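Side-chain contacts in Vv2_1132 (Vibrio vulnificus CMCP6, PDB 5Y9S), which probably regulates transcription as a LysR-type regulator, binding DNA through a helix-turn-helix domain and sensing effectors through a periplasmic-binding-protein-like domain: residues L95-D98 with H99-R102; L265-A268 with F269-Q272; L23-F26 with S27-A30; L80-V83 with K84-E88. One frame throughout, in Å; residues are numbered along the deposited sequence.

Contact 1: residues L95-D98 with H99-R102; sequences LKTD and HTVR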
ATOM      1  N   LEU D  95     -15.644  16.077  19.744  1.00 38.14           N
ATOM      2  CA  LEU D  95     -15.806  17.230  20.634  1.00 35.08           C
ATOM      3  C   LEU D  95     -15.281  16.835  22.012  1.00 39.02           C
ATOM      4  O   LEU D  95     -15.878  15.986  22.678  1.00 53.66           O
ATOM      5  CB  LEU D  95     -17.276  17.654  20.729  1.00 29.18           C
ATOM      6  CG  LEU D  95     -17.574  18.955  21.477  1.00 34.57           C
ATOM      7  CD1 LEU D  95     -16.689  20.089  20.947  1.00 37.27           C
ATOM      8  CD2 LEU D  95     -19.039  19.326  21.368  1.00 36.82           C
ATOM      9  N   LYS D  96     -14.181  17.436  22.455  1.00 36.29           N
ATOM     10  CA  LYS D  96     -13.612  17.014  23.733  1.00 45.28           C
ATOM     11  C   LYS D  96     -14.527  17.368  24.900  1.00 54.04           C
ATOM     12  O   LYS D  96     -15.091  16.473  25.538  1.00 58.18           O
ATOM     13  CB  LYS D  96     -12.216  17.611  23.932  1.00 50.86           C
ATOM     14  CG  LYS D  96     -11.106  16.883  23.146  1.00 68.40           C
ATOM     15  CD  LYS D  96     -11.201  15.345  23.259  1.00 70.70           C
ATOM     16  CE  LYS D  96     -11.894  14.684  22.050  1.00 65.51           C
ATOM     17  NZ  LYS D  96     -11.968  13.203  22.155  1.00 61.54           N
ATOM     18  N   THR D  97     -14.694  18.654  25.186  1.00 50.20           N
ATOM     19  CA  THR D  97     -15.617  19.098  26.217  1.00 42.88           C
ATOM     20  C   THR D  97     -16.692  19.975  25.598  1.00 43.01           C
ATOM     21  O   THR D  97     -16.520  20.545  24.513  1.00 44.84           O
ATOM     22  CB  THR D  97     -14.904  19.871  27.324  1.00 38.08           C
ATOM     23  OG1 THR D  97     -14.475  21.136  26.812  1.00 46.85           O
ATOM     24  CG2 THR D  97     -13.712  19.081  27.845  1.00 21.49           C
ATOM     25  N   ASP D  98     -17.815  20.082  26.293  1.00 41.25           N
ATOM     26  CA  ASP D  98     -18.901  20.847  25.707  1.00 25.27           C
ATOM     27  C   ASP D  98     -18.702  22.348  25.857  1.00 29.54           C
ATOM     28  O   ASP D  98     -19.565  23.105  25.408  1.00 40.07           O
ATOM     29  CB  ASP D  98     -20.253  20.405  26.281  1.00 30.87           C
ATOM     30  CG  ASP D  98     -20.306  20.432  27.800  1.00 44.99           C
ATOM     31  OD1 ASP D  98     -19.561  21.209  28.427  1.00 55.77           O
ATOM     32  OD2 ASP D  98     -21.128  19.687  28.367  1.00 46.89           O
ATOM     33  N   HIS D  99     -17.588  22.798  26.451  1.00 35.38           N
ATOM     34  CA  HIS D  99     -17.207  24.210  26.420  1.00 37.42           C
ATOM     35  C   HIS D  99     -15.982  24.460  25.537  1.00 33.06           C
ATOM     36  O   HIS D  99     -15.334  25.511  25.653  1.00 32.00           O
ATOM     37  CB  HIS D  99     -16.971  24.752  27.836  1.00 27.11           C
ATOM     38  CG  HIS D  99     -15.699  24.273  28.468  1.00 35.59           C
ATOM     39  ND1 HIS D  99     -15.272  22.961  28.392  1.00 40.24           N
ATOM     40  CD2 HIS D  99     -14.765  24.930  29.197  1.00 40.53           C
ATOM     41  CE1 HIS D  99     -14.135  22.830  29.055  1.00 39.66           C
ATOM     42  NE2 HIS D  99     -13.803  24.011  29.551  1.00 39.84           N
ATOM     43  N   THR D 100     -15.652  23.519  24.652  1.00 27.07           N
ATOM     44  CA  THR D 100     -14.578  23.723  23.697  1.00 22.62           C
ATOM     45  C   THR D 100     -15.152  24.329  22.424  1.00 36.80           C
ATOM     46  O   THR D 100     -16.109  23.798  21.849  1.00 40.28           O
ATOM     47  CB  THR D 100     -13.855  22.413  23.366  1.00 35.01           C
ATOM     48  OG1 THR D 100     -13.233  21.874  24.543  1.00 37.94           O
ATOM     49  CG2 THR D 100     -12.800  22.658  22.312  1.00 32.89           C
ATOM     50  N   VAL D 101     -14.566  25.440  21.995  1.00 29.81           N
ATOM     51  CA  VAL D 101     -14.885  26.069  20.724  1.00 21.24           C
ATOM     52  C   VAL D 101     -13.792  25.672  19.738  1.00 26.28           C
ATOM     53  O   VAL D 101     -12.604  25.919  19.987  1.00 31.59           O
ATOM     54  CB  VAL D 101     -14.994  27.596  20.867  1.00 26.98           C
ATOM     55  CG1 VAL D 101     -15.511  28.223  19.579  1.00 32.22           C
ATOM     56  CG2 VAL D 101     -15.905  27.957  22.035  1.00 29.06           C
ATOM     57  N   ARG D 102     -14.196  25.025  18.639  1.00 22.33           N
ATOM     58  CA  ARG D 102     -13.281  24.517  17.618  1.00 27.82           C
ATOM     59  C   ARG D 102     -13.154  25.569  16.523  1.00 30.74           C
ATOM     60  O   ARG D 102     -14.160  25.992  15.947  1.00 28.12           O
ATOM     61  CB  ARG D 102     -13.783  23.192  17.041  1.00 23.19           C
ATOM     62  CG  ARG D 102     -13.399  21.953  17.860  1.00 24.14           C
ATOM     63  CD  ARG D 102     -14.428  20.811  17.735  1.00 20.36           C
ATOM     64  NE  ARG D 102     -15.806  21.291  17.576  1.00 30.16           N
ATOM     65  CZ  ARG D 102     -16.802  20.566  17.068  1.00 34.44           C
ATOM     66  NH1 ARG D 102     -18.018  21.085  16.966  1.00 27.06           N
ATOM     67  NH2 ARG D 102     -16.584  19.320  16.648  1.00 35.92           N
TER
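T97 to T100 form a type I beta turn, closed by the bond from T100 N to T97 O (3.1 Å). The two threonine side chains at the ends of the turn meet at about a right angle, with T97 OG1 and T100 OG1 hydrogen-bonded at 2.7 Å; either could be the donor, and the place of the T97 hydroxyl is less certain because the model crowds it against the H99 ring. T97 OG1 lies between its own backbone N and carbonyl carbon (chi1 70°), a rotamer that swings the hydroxyl across the turn. Before the turn, L95 crosses R102 at about a right angle. Its CD1 methyl rests over one face of the guanidinium, toward the rim, 3.7 Å from R102 NE, and also touches T100 O. The charge of R102 is met elsewhere, by a salt bridge from NH1 to D152. The turn thus leads from the loop after helix 67-90 into strand 100-105 of the probable effector-binding domain, which runs parallel to strand 129-134 on one side, where V101 pairs with N129 and S131, and to strand 153-157 on the other.

Contact 2: residues L265-A268 with F269-Q272; sequences LVIA and FEEQ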
ATOM      1  N   LEU D 265       9.064  49.937  11.676  1.00 29.45           N
ATOM      2  CA  LEU D 265       8.591  49.906  10.302  1.00 26.54           C
ATOM      3  C   LEU D 265       7.810  51.178  10.063  1.00 30.19           C
ATOM      4  O   LEU D 265       7.175  51.707  10.975  1.00 27.57           O
ATOM      5  CB  LEU D 265       7.686  48.701  10.012  1.00 25.40           C
ATOM      6  CG  LEU D 265       8.340  47.340   9.863  1.00 24.67           C
ATOM      7  CD1 LEU D 265       7.285  46.264   9.912  1.00 23.72           C
ATOM      8  CD2 LEU D 265       9.145  47.284   8.549  1.00 24.54           C
ATOM      9  N   VAL D 266       7.870  51.668   8.835  1.00 27.17           N
ATOM     10  CA  VAL D 266       7.091  52.824   8.426  1.00 27.67           C
ATOM     11  C   VAL D 266       6.305  52.456   7.177  1.00 33.19           C
ATOM     12  O   VAL D 266       6.805  51.730   6.303  1.00 26.38           O
ATOM     13  CB  VAL D 266       7.985  54.057   8.152  1.00 28.75           C
ATOM     14  CG1 VAL D 266       7.133  55.309   8.045  1.00 34.26           C
ATOM     15  CG2 VAL D 266       9.019  54.258   9.259  1.00 36.76           C
ATOM     16  N   ILE D 267       5.074  52.959   7.093  1.00 27.00           N
ATOM     17  CA  ILE D 267       4.310  52.840   5.865  1.00 26.53           C
ATOM     18  C   ILE D 267       5.022  53.636   4.779  1.00 27.07           C
ATOM     19  O   ILE D 267       5.469  54.764   5.011  1.00 36.44           O
ATOM     20  CB  ILE D 267       2.870  53.329   6.077  1.00 29.65           C
ATOM     21  CG1 ILE D 267       2.124  52.375   7.011  1.00 31.93           C
ATOM     22  CG2 ILE D 267       2.147  53.473   4.745  1.00 26.46           C
ATOM     23  CD1 ILE D 267       0.871  52.971   7.600  1.00 36.66           C
ATOM     24  N   ALA D 268       5.193  53.029   3.610  1.00 29.09           N
ATOM     25  CA  ALA D 268       5.824  53.695   2.477  1.00 33.37           C
ATOM     26  C   ALA D 268       4.760  54.284   1.558  1.00 32.01           C
ATOM     27  O   ALA D 268       3.659  53.747   1.429  1.00 37.66           O
ATOM     28  CB  ALA D 268       6.719  52.729   1.691  1.00 32.14           C
ATOM     29  N   PHE D 269       5.101  55.396   0.916  1.00 33.81           N
ATOM     30  CA  PHE D 269       4.189  56.070  -0.013  1.00 36.85           C
ATOM     31  C   PHE D 269       2.891  56.489   0.669  1.00 39.88           C
ATOM     32  O   PHE D 269       1.817  56.461   0.066  1.00 39.82           O
ATOM     33  CB  PHE D 269       3.907  55.197  -1.234  1.00 33.72           C
ATOM     34  CG  PHE D 269       5.114  54.455  -1.746  1.00 45.81           C
ATOM     35  CD1 PHE D 269       6.317  55.119  -1.967  1.00 52.53           C
ATOM     36  CD2 PHE D 269       5.048  53.099  -2.015  1.00 42.90           C
ATOM     37  CE1 PHE D 269       7.422  54.450  -2.451  1.00 50.14           C
ATOM     38  CE2 PHE D 269       6.160  52.412  -2.507  1.00 43.55           C
ATOM     39  CZ  PHE D 269       7.344  53.093  -2.727  1.00 49.82           C
ATOM     40  N   GLU D 270       3.011  56.877   1.935  1.00 37.36           N
ATOM     41  CA  GLU D 270       1.977  57.492   2.756  1.00 53.98           C
ATOM     42  C   GLU D 270       1.043  58.356   1.931  1.00 54.59           C
ATOM     43  O   GLU D 270      -0.172  58.343   2.140  1.00 55.29           O
ATOM     44  CB  GLU D 270       2.619  58.359   3.849  1.00 63.49           C
ATOM     45  CG  GLU D 270       3.738  57.676   4.655  1.00 76.30           C
ATOM     46  CD  GLU D 270       5.097  57.611   3.928  1.00 83.64           C
ATOM     47  OE1 GLU D 270       5.124  57.555   2.675  1.00 83.84           O
ATOM     48  OE2 GLU D 270       6.143  57.591   4.621  1.00 83.55           O
ATOM     49  N   GLU D 271       1.620  59.116   1.000  1.00 58.12           N
ATOM     50  CA  GLU D 271       0.835  60.048   0.201  1.00 62.22           C
ATOM     51  C   GLU D 271      -0.222  59.317  -0.626  1.00 61.82           C
ATOM     52  O   GLU D 271      -1.349  59.806  -0.775  1.00 61.82           O
ATOM     53  CB  GLU D 271       1.776  60.882  -0.683  1.00 59.68           C
ATOM     54  CG  GLU D 271       2.631  60.077  -1.700  1.00 60.59           C
ATOM     55  CD  GLU D 271       4.013  59.622  -1.185  1.00 57.74           C
ATOM     56  OE1 GLU D 271       4.322  59.819   0.013  1.00 50.42           O
ATOM     57  OE2 GLU D 271       4.788  59.045  -1.991  1.00 55.05           O
ATOM     58  N   GLN D 272       0.104  58.118  -1.129  1.00 58.11           N
ATOM     59  CA  GLN D 272      -0.738  57.418  -2.102  1.00 48.15           C
ATOM     60  C   GLN D 272      -1.612  56.373  -1.405  1.00 56.87           C
ATOM     61  O   GLN D 272      -1.314  55.175  -1.382  1.00 50.12           O
ATOM     62  CB  GLN D 272       0.131  56.804  -3.187  1.00 49.43           C
ATOM     63  CG  GLN D 272       0.543  57.805  -4.245  1.00 59.46           C
ATOM     64  CD  GLN D 272       2.038  57.959  -4.324  1.00 67.19           C
ATOM     65  OE1 GLN D 272       2.782  57.033  -4.004  1.00 73.81           O
ATOM     66  NE2 GLN D 272       2.495  59.128  -4.751  1.00 64.98           N
TER
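A short edge element, strand 266-267, runs out here into a loop of the LysR substrate-binding domain, and the contact lies where A268 hands over to F269 and the type I beta turn from F269 to Q272. The apolar part is a CH-pi contact between neighbours in sequence: A268 CB sits over the centre of one face of the F269 ring, 4.1 Å from the ring centroid and only 10° off the ring normal. The ring reaches this place with CG anti to its carbonyl carbon, which lays the face against the alanine methyl. F269, the first residue of the turn, has left-handed backbone angles (phi 59°), which redirect the chain as it leaves the strand. Within the turn, Q272 N donates to F269 O at 2.7 Å.

E270 folds back toward the strand. Its chain bends at chi2 (78°), bringing the carboxylate alongside the I267 carbonyl, with E270 OE2 2.9 Å from I267 O. Both atoms are acceptors, so the approach is not a hydrogen bond and is probably unfavourable if the carboxylate is charged. On its way there the E270 chain passes loosely by the side chains of V266 and I267.

Around the turn, the F269 ring meets W275 edge-to-face, and A268 and F269 both touch L194. Strand 266-267 runs antiparallel to strand 172-186, with V266 bonded to V186 through the backbone and A268 to P184, while L265 packs on helix 235-243.

Contact 3: residues L23-F26 with S27-A30; sequences LGNF and SAAA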
ATOM      1  N   LEU D  23      17.597   3.334  16.197  1.00 42.65           N
ATOM      2  CA  LEU D  23      18.505   3.204  17.330  1.00 34.31           C
ATOM      3  C   LEU D  23      19.360   1.970  17.135  1.00 36.37           C
ATOM      4  O   LEU D  23      18.933   0.987  16.538  1.00 55.78           O
ATOM      5  CB  LEU D  23      17.723   3.095  18.625  1.00 32.61           C
ATOM      6  CG  LEU D  23      16.494   3.972  18.517  1.00 29.94           C
ATOM      7  CD1 LEU D  23      15.455   3.614  19.546  1.00 32.03           C
ATOM      8  CD2 LEU D  23      16.963   5.384  18.706  1.00 36.20           C
ATOM      9  N   GLY D  24      20.581   2.012  17.610  1.00 37.72           N
ATOM     10  CA  GLY D  24      21.366   0.849  17.257  1.00 45.36           C
ATOM     11  C   GLY D  24      21.239  -0.355  18.170  1.00 41.60           C
ATOM     12  O   GLY D  24      21.986  -1.324  17.985  1.00 36.51           O
ATOM     13  N   ASN D  25      20.337  -0.342  19.153  1.00 25.84           N
ATOM     14  CA  ASN D  25      20.469  -1.312  20.225  1.00 22.83           C
ATOM     15  C   ASN D  25      19.121  -1.607  20.869  1.00 25.94           C
ATOM     16  O   ASN D  25      18.166  -0.824  20.776  1.00 24.11           O
ATOM     17  CB  ASN D  25      21.486  -0.832  21.280  1.00 31.05           C
ATOM     18  CG  ASN D  25      20.896   0.172  22.240  1.00 42.10           C
ATOM     19  OD1 ASN D  25      20.376  -0.191  23.291  1.00 52.49           O
ATOM     20  ND2 ASN D  25      20.965   1.448  21.881  1.00 48.64           N
ATOM     21  N   PHE D  26      19.072  -2.758  21.554  1.00 28.94           N
ATOM     22  CA  PHE D  26      17.812  -3.250  22.106  1.00 26.04           C
ATOM     23  C   PHE D  26      17.311  -2.356  23.221  1.00 23.11           C
ATOM     24  O   PHE D  26      16.120  -2.040  23.281  1.00 28.52           O
ATOM     25  CB  PHE D  26      17.984  -4.685  22.611  1.00 23.45           C
ATOM     26  CG  PHE D  26      17.902  -5.704  21.522  1.00 27.55           C
ATOM     27  CD1 PHE D  26      19.032  -6.043  20.780  1.00 27.30           C
ATOM     28  CD2 PHE D  26      16.690  -6.278  21.192  1.00 19.09           C
ATOM     29  CE1 PHE D  26      18.944  -6.955  19.738  1.00 25.91           C
ATOM     30  CE2 PHE D  26      16.600  -7.187  20.158  1.00 18.65           C
ATOM     31  CZ  PHE D  26      17.723  -7.525  19.431  1.00 21.62           C
ATOM     32  N   SER D  27      18.212  -1.942  24.110  1.00 26.37           N
ATOM     33  CA  SER D  27      17.804  -1.180  25.276  1.00 21.39           C
ATOM     34  C   SER D  27      17.127   0.124  24.866  1.00 31.16           C
ATOM     35  O   SER D  27      16.034   0.448  25.352  1.00 27.96           O
ATOM     36  CB  SER D  27      19.017  -0.919  26.169  1.00 22.54           C
ATOM     37  OG  SER D  27      18.598  -0.314  27.369  1.00 40.61           O
ATOM     38  N   ALA D  28      17.761   0.883  23.962  1.00 29.67           N
ATOM     39  CA  ALA D  28      17.159   2.129  23.492  1.00 26.89           C
ATOM     40  C   ALA D  28      15.864   1.863  22.737  1.00 32.20           C
ATOM     41  O   ALA D  28      14.852   2.552  22.951  1.00 29.95           O
ATOM     42  CB  ALA D  28      18.149   2.878  22.608  1.00 35.89           C
ATOM     43  N   ALA D  29      15.869   0.851  21.865  1.00 25.74           N
ATOM     44  CA  ALA D  29      14.659   0.515  21.123  1.00 31.79           C
ATOM     45  C   ALA D  29      13.522   0.118  22.059  1.00 30.95           C
ATOM     46  O   ALA D  29      12.360   0.477  21.823  1.00 33.89           O
ATOM     47  CB  ALA D  29      14.953  -0.600  20.122  1.00 26.84           C
ATOM     48  N   ALA D  30      13.832  -0.611  23.134  1.00 29.96           N
ATOM     49  CA  ALA D  30      12.772  -1.023  24.055  1.00 31.58           C
ATOM     50  C   ALA D  30      12.188   0.170  24.804  1.00 42.11           C
ATOM     51  O   ALA D  30      10.981   0.203  25.077  1.00 40.56           O
ATOM     52  CB  ALA D  30      13.300  -2.056  25.045  1.00 30.03           C
TER
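N25 meets the first turn of the helix with both its side chain and its main chain. Its OD1 accepts from A28 N at 2.9 Å in a nearly straight bond, 167° at the hydrogen, although the donor stands above the amide plane and not on a lone pair. The same oxygen lies 2.9 Å from S27 N. Holding CG between the backbone N and the carbonyl carbon (chi1 80°) turns the amide back over the helix end, where N25 ND2 comes within 3.2 Å of A28 CB. The backbone carbonyl of N25 takes up the next amide, with A29 N donating to N25 O at 3.0 Å, and A30 N then donates to F26 O at 2.7 Å. Side-chain capping therefore passes directly into regular helical bonding.

N25 is thus the N-cap of helix 26-32, a helix of the LysR-family helix-turn-helix domain, reached by a short link from helix 11-22. L23, the first residue to leave that preceding helix, closes over the new one from the other end of the link: its CD1 lies 3.6 Å from A29 CA and the same distance from A28 O, while L23 CB touches A28 CB at 4.0 Å. A29 and F26 pack against L20 of helix 11-22, and F26, A29 and A30 all touch F40 of helix 37-51.

Contact 4: residues L80-V83 with K84-E88; sequences LNQV and KVTKE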
ATOM      1  N   LEU D  80       2.532  -0.397   8.055  1.00 15.12           N
ATOM      2  CA  LEU D  80       2.330   0.667   9.024  1.00 17.97           C
ATOM      3  C   LEU D  80       1.516   1.792   8.411  1.00 13.69           C
ATOM      4  O   LEU D  80       0.467   2.180   8.940  1.00 16.76           O
ATOM      5  CB  LEU D  80       3.681   1.175   9.507  1.00 23.87           C
ATOM      6  CG  LEU D  80       3.837   1.334  11.011  1.00 35.80           C
ATOM      7  CD1 LEU D  80       3.270   0.131  11.744  1.00 21.28           C
ATOM      8  CD2 LEU D  80       5.313   1.464  11.292  1.00 49.68           C
ATOM      9  N   ASN D  81       1.968   2.296   7.256  1.00 12.10           N
ATOM     10  CA  ASN D  81       1.264   3.395   6.595  1.00 15.80           C
ATOM     11  C   ASN D  81      -0.155   2.990   6.195  1.00 17.88           C
ATOM     12  O   ASN D  81      -1.114   3.751   6.393  1.00 12.97           O
ATOM     13  CB  ASN D  81       2.054   3.861   5.372  1.00 21.74           C
ATOM     14  CG  ASN D  81       1.281   4.855   4.531  1.00 45.55           C
ATOM     15  OD1 ASN D  81       1.090   6.007   4.938  1.00 52.24           O
ATOM     16  ND2 ASN D  81       0.815   4.414   3.356  1.00 49.37           N
ATOM     17  N   GLN D  82      -0.323   1.777   5.670  1.00 14.07           N
ATOM     18  CA  GLN D  82      -1.658   1.363   5.266  1.00 13.39           C
ATOM     19  C   GLN D  82      -2.581   1.175   6.465  1.00 22.64           C
ATOM     20  O   GLN D  82      -3.806   1.321   6.341  1.00 23.45           O
ATOM     21  CB  GLN D  82      -1.581   0.093   4.447  1.00 17.15           C
ATOM     22  CG  GLN D  82      -2.878  -0.264   3.741  1.00 43.98           C
ATOM     23  CD  GLN D  82      -3.407   0.837   2.820  1.00 53.87           C
ATOM     24  OE1 GLN D  82      -2.744   1.240   1.855  1.00 57.33           O
ATOM     25  NE2 GLN D  82      -4.615   1.319   3.117  1.00 44.25           N
ATOM     26  N   VAL D  83      -2.031   0.854   7.632  1.00 27.43           N
ATOM     27  CA  VAL D  83      -2.887   0.716   8.804  1.00 15.00           C
ATOM     28  C   VAL D  83      -3.296   2.086   9.320  1.00 14.73           C
ATOM     29  O   VAL D  83      -4.480   2.329   9.601  1.00 12.68           O
ATOM     30  CB  VAL D  83      -2.188  -0.121   9.884  1.00 16.54           C
ATOM     31  CG1 VAL D  83      -2.854   0.105  11.215  1.00 12.60           C
ATOM     32  CG2 VAL D  83      -2.215  -1.596   9.470  1.00 14.09           C
ATOM     33  N   LYS D  84      -2.325   3.001   9.434  1.00 12.53           N
ATOM     34  CA  LYS D  84      -2.631   4.374   9.835  1.00 13.48           C
ATOM     35  C   LYS D  84      -3.595   5.035   8.848  1.00 17.34           C
ATOM     36  O   LYS D  84      -4.557   5.696   9.243  1.00 15.53           O
ATOM     37  CB  LYS D  84      -1.334   5.175   9.943  1.00 20.34           C
ATOM     38  CG  LYS D  84      -1.524   6.689   9.870  1.00 36.21           C
ATOM     39  CD  LYS D  84      -0.181   7.426   9.860  1.00 43.12           C
ATOM     40  CE  LYS D  84      -0.169   8.539   8.821  1.00 47.59           C
ATOM     41  NZ  LYS D  84       0.642   8.157   7.625  1.00 48.88           N
ATOM     42  N   VAL D  85      -3.368   4.843   7.553  1.00 10.48           N
ATOM     43  CA  VAL D  85      -4.278   5.397   6.557  1.00 16.91           C
ATOM     44  C   VAL D  85      -5.678   4.830   6.734  1.00 25.92           C
ATOM     45  O   VAL D  85      -6.667   5.545   6.515  1.00 22.58           O
ATOM     46  CB  VAL D  85      -3.702   5.146   5.142  1.00 13.57           C
ATOM     47  CG1 VAL D  85      -4.768   5.077   4.117  1.00 26.30           C
ATOM     48  CG2 VAL D  85      -2.695   6.256   4.788  1.00 14.09           C
ATOM     49  N   THR D  86      -5.798   3.557   7.169  1.00 12.35           N
ATOM     50  CA  THR D  86      -7.132   2.984   7.364  1.00  9.79           C
ATOM     51  C   THR D  86      -7.848   3.696   8.488  1.00 15.20           C
ATOM     52  O   THR D  86      -9.049   3.977   8.392  1.00 18.97           O
ATOM     53  CB  THR D  86      -7.071   1.480   7.664  1.00  9.92           C
ATOM     54  OG1 THR D  86      -6.563   0.801   6.510  1.00 14.36           O
ATOM     55  CG2 THR D  86      -8.494   0.909   7.986  1.00 10.27           C
ATOM     56  N   LYS D  87      -7.106   4.029   9.543  1.00 10.24           N
ATOM     57  CA  LYS D  87      -7.688   4.700  10.693  1.00 11.52           C
ATOM     58  C   LYS D  87      -8.111   6.123  10.341  1.00 10.59           C
ATOM     59  O   LYS D  87      -9.202   6.558  10.720  1.00 17.20           O
ATOM     60  CB  LYS D  87      -6.675   4.696  11.856  1.00 15.79           C
ATOM     61  CG  LYS D  87      -7.257   5.087  13.201  1.00 21.38           C
ATOM     62  CD  LYS D  87      -7.346   3.871  14.152  1.00 31.37           C
ATOM     63  CE  LYS D  87      -8.086   4.262  15.434  1.00 35.89           C
ATOM     64  NZ  LYS D  87      -8.120   3.221  16.500  1.00 41.85           N
ATOM     65  N   GLU D  88      -7.253   6.875   9.628  1.00 10.28           N
ATOM     66  CA  GLU D  88      -7.557   8.286   9.352  1.00 18.46           C
ATOM     67  C   GLU D  88      -8.703   8.420   8.361  1.00 18.47           C
ATOM     68  O   GLU D  88      -9.538   9.320   8.501  1.00 21.09           O
ATOM     69  CB  GLU D  88      -6.330   9.024   8.803  1.00 16.05           C
ATOM     70  CG  GLU D  88      -5.172   9.123   9.759  1.00 29.22           C
ATOM     71  CD  GLU D  88      -3.899   9.601   9.074  1.00 43.08           C
ATOM     72  OE1 GLU D  88      -3.913   9.769   7.822  1.00 40.75           O
ATOM     73  OE2 GLU D  88      -2.900   9.823   9.793  1.00 43.88           O
TER
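Main-chain hydrogen bonds of the i to i+4 kind join L80-V83 to K84-E88 along the long helix 67-90. K84 N donates to L80 O at 3.0 Å, V85 N to N81 O at 2.8 Å, and K87 N to V83 O at 3.1 Å.

A side-chain hydroxyl adds to this ladder at T86. T86 OG1 donates to Q82 O at 2.8 Å, and T86 N donates to the same oxygen at 3.1 Å, so one carbonyl is gripped by two donors of one residue. The hydroxyl approaches almost in line with the C=O bond, whereas the amide stands above the carbonyl plane. With OG1 anti to its carbonyl carbon (chi1 -65°), T86 turns its hydroxyl back to the preceding turn.

The remaining side-chain contacts are looser. The side chains of N81 and K84 approach at a slant, with N81 OD1 3.5 Å from K84 NZ. Q82, bent at chi2, sets NE2 3.9 Å from V85 CG1.

Several of the same residues also face other subunits. Q82, V83 and T86 pack on N78, L79 and Y75 of a second subunit, and V85 packs on R42 of a third subunit.

The T86 hydroxyl, although it lies at the subunit interface next to Y75 of the second subunit, thus has its hydrogen bond within its own helix. K87 in contrast directs its charge to that subunit, where K87 NZ donates a hydrogen bond to W50 O and the ammonium forms a cation-pi contact with the W50 ring.

Overall arrangement
All four contacts are local, yet they sample different parts of the regulator. Contacts 1 and 2 lie at the surface of the substrate-binding domain and reach the same mixed sheet, with centres about 43 Å apart; both involve type I turns, but the first is closed by a backbone bond, with a less certain hydroxyl pair beside it, while the second rests on a methyl over a ring. Contacts 3 and 4 are partly buried and helical: a side-chain N-cap in the DNA-binding domain against a mid-helix ladder with an added hydroxyl bond. Helix 67-90 of contact 4 precedes strand 100-105 of contact 1. Contact 4 alone touches other subunits. Contacts 2 and 3 lie on opposite sides of the chain's centre, about 59 Å apart between centres.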